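Side-chain contact in EvpC (Edwardsiella tarda, PDB 3EAA), which is an Hcp-family protein of the type VI secretion system, probably secreted and probably assembling into the hexameric rings characteristic of this family: residues W62-C65 with A66-K69. Residues are numbered along the deposited sequence; the frame is centred on the assembly and turned at random.
Sequences WMDC and ASVK
D64 turns its carboxylate forward, to the backbone amides of A66 and S67 in the turn leading into helix 67-76, and OD1 accepts from both. The bond from A66 N is the firmer, 3.0 Å to D64 OD1 with an N-H...O angle of 149°; it meets the oxygen on the anti side, 28° out of the carboxylate plane. The second, from S67 N to the same OD1, is weak at 3.4 Å. A first torsion of 37° places CG between the backbone N and the carbonyl carbon, folding this short side chain toward the amides ahead of it. Aspartate suits the place, since its carboxylate sits one methylene from the backbone and its negative charge is balanced in part by K61, whose NZ forms a salt bridge with OD1.

S67 answers from the helix side. Its OG lies 2.9 Å from D64 O and also hydrogen-bonds with E124 on strand 123-129. Serine's short hydroxyl, held beside its own backbone N, can turn back to the loop carbonyl.

Farther out, carbon atoms pack against these polar groups. The small methyl of A66 fits against the carboxylate, its CB 3.3 Å from D64 OD1, and both side chains touch I25. M63, present as selenomethionine, lays CG 3.8 Å from S67 OG; its long, flexible chain spans to Y110 and C112 of its own chain and C98 of the second subunit. K69 NZ forms a salt bridge with E153 of that subunit. The capping bonds thus help fix the turn between strand 52-62 and the helix, and the negative charge near the helix N-terminus probably interacts favourably with its dipole.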
ATOM      1  N   TRP A  62      19.339 -17.081  -5.477  1.00 21.04           N
ATOM      2  CA  TRP A  62      18.634 -18.352  -5.416  1.00 14.54           C
ATOM      3  C   TRP A  62      19.256 -19.189  -4.334  1.00 17.66           C
ATOM      4  O   TRP A  62      20.248 -18.799  -3.728  1.00 25.46           O
ATOM      5  CB  TRP A  62      18.743 -19.117  -6.735  1.00 13.77           C
ATOM      6  CG  TRP A  62      18.182 -18.386  -7.914  1.00 22.97           C
ATOM      7  CD1 TRP A  62      18.812 -18.131  -9.104  1.00 16.73           C
ATOM      8  CD2 TRP A  62      16.881 -17.802  -8.016  1.00 23.68           C
ATOM      9  NE1 TRP A  62      17.978 -17.428  -9.939  1.00 17.36           N
ATOM     10  CE2 TRP A  62      16.785 -17.208  -9.293  1.00 24.84           C
ATOM     11  CE3 TRP A  62      15.784 -17.718  -7.152  1.00 21.87           C
ATOM     12  CZ2 TRP A  62      15.640 -16.545  -9.727  1.00 21.70           C
ATOM     13  CZ3 TRP A  62      14.647 -17.052  -7.583  1.00 25.75           C
ATOM     14  CH2 TRP A  62      14.584 -16.477  -8.858  1.00 22.33           C
HETATM   15  N   MSE A  63      18.662 -20.346  -4.088  1.00 21.54           N
HETATM   16  CA  MSE A  63      19.311 -21.347  -3.268  1.00 20.28           C
HETATM   17  C   MSE A  63      20.471 -21.918  -4.037  1.00 21.72           C
HETATM   18  O   MSE A  63      20.372 -22.217  -5.228  1.00 23.81           O
HETATM   19  CB  MSE A  63      18.352 -22.481  -2.928  1.00 22.00           C
HETATM   20  CG  MSE A  63      17.699 -22.350  -1.569  1.00 40.51           C
HETATM   21 SE   MSE A  63      17.100 -24.072  -0.878  1.00 72.95          SE
HETATM   22  CE  MSE A  63      16.834 -23.539   0.987  1.00 25.94           C
ATOM     23  N   ASP A  64      21.582 -22.088  -3.354  1.00 20.74           N
ATOM     24  CA  ASP A  64      22.681 -22.799  -3.957  1.00 32.34           C
ATOM     25  C   ASP A  64      23.381 -23.622  -2.895  1.00 24.50           C
ATOM     26  O   ASP A  64      22.769 -24.065  -1.926  1.00 17.33           O
ATOM     27  CB  ASP A  64      23.640 -21.823  -4.628  1.00 21.05           C
ATOM     28  CG  ASP A  64      23.779 -20.551  -3.857  1.00 18.85           C
ATOM     29  OD1 ASP A  64      23.986 -20.642  -2.632  1.00 26.38           O
ATOM     30  OD2 ASP A  64      23.682 -19.469  -4.469  1.00 11.08           O
ATOM     31  N   CYS A  65      24.669 -23.822  -3.099  1.00 22.56           N
ATOM     32  CA  CYS A  65      25.474 -24.634  -2.217  1.00 28.58           C
ATOM     33  C   CYS A  65      25.910 -23.813  -1.020  1.00 22.55           C
ATOM     34  O   CYS A  65      26.487 -24.342  -0.072  1.00 22.35           O
ATOM     35  CB  CYS A  65      26.708 -25.097  -2.974  1.00 26.43           C
ATOM     36  SG  CYS A  65      27.503 -23.746  -3.839  1.00 42.43           S
ATOM     37  N   ALA A  66      25.659 -22.511  -1.073  1.00 13.28           N
ATOM     38  CA  ALA A  66      26.105 -21.642   0.000  1.00 18.33           C
ATOM     39  C   ALA A  66      25.012 -21.503   1.035  1.00 16.83           C
ATOM     40  O   ALA A  66      25.280 -21.191   2.194  1.00 12.65           O
ATOM     41  CB  ALA A  66      26.491 -20.294  -0.540  1.00 29.41           C
ATOM     42  N   SER A  67      23.780 -21.747   0.599  1.00 13.42           N
ATOM     43  CA  SER A  67      22.619 -21.642   1.465  1.00 13.39           C
ATOM     44  C   SER A  67      22.911 -22.147   2.865  1.00 14.81           C
ATOM     45  O   SER A  67      22.887 -21.379   3.825  1.00 12.35           O
ATOM     46  CB  SER A  67      21.453 -22.426   0.880  1.00 17.49           C
ATOM     47  OG  SER A  67      21.279 -22.095  -0.480  1.00 35.11           O
ATOM     48  N   VAL A  68      23.202 -23.439   2.977  1.00 17.00           N
ATOM     49  CA  VAL A  68      23.341 -24.060   4.287  1.00 13.13           C
ATOM     50  C   VAL A  68      24.330 -23.309   5.166  1.00 12.65           C
ATOM     51  O   VAL A  68      24.084 -23.108   6.354  1.00 13.28           O
ATOM     52  CB  VAL A  68      23.727 -25.536   4.188  1.00 17.35           C
ATOM     53  CG1 VAL A  68      24.061 -26.082   5.564  1.00 20.79           C
ATOM     54  CG2 VAL A  68      22.590 -26.328   3.577  1.00 20.22           C
ATOM     55  N   LYS A  69      25.433 -22.869   4.578  1.00 13.43           N
ATOM     56  CA  LYS A  69      26.454 -22.149   5.330  1.00 15.08           C
ATOM     57  C   LYS A  69      25.922 -20.778   5.718  1.00 14.96           C
ATOM     58  O   LYS A  69      26.208 -20.258   6.795  1.00 11.55           O
ATOM     59  CB  LYS A  69      27.715 -22.008   4.489  1.00 21.55           C
ATOM     60  CG  LYS A  69      28.059 -23.265   3.679  1.00 24.84           C
ATOM     61  CD  LYS A  69      29.191 -24.086   4.311  1.00 44.79           C
ATOM     62  CE  LYS A  69      28.714 -25.307   5.093  1.00 16.59           C
ATOM     63  NZ  LYS A  69      28.518 -25.031   6.537  1.00 24.99           N
TER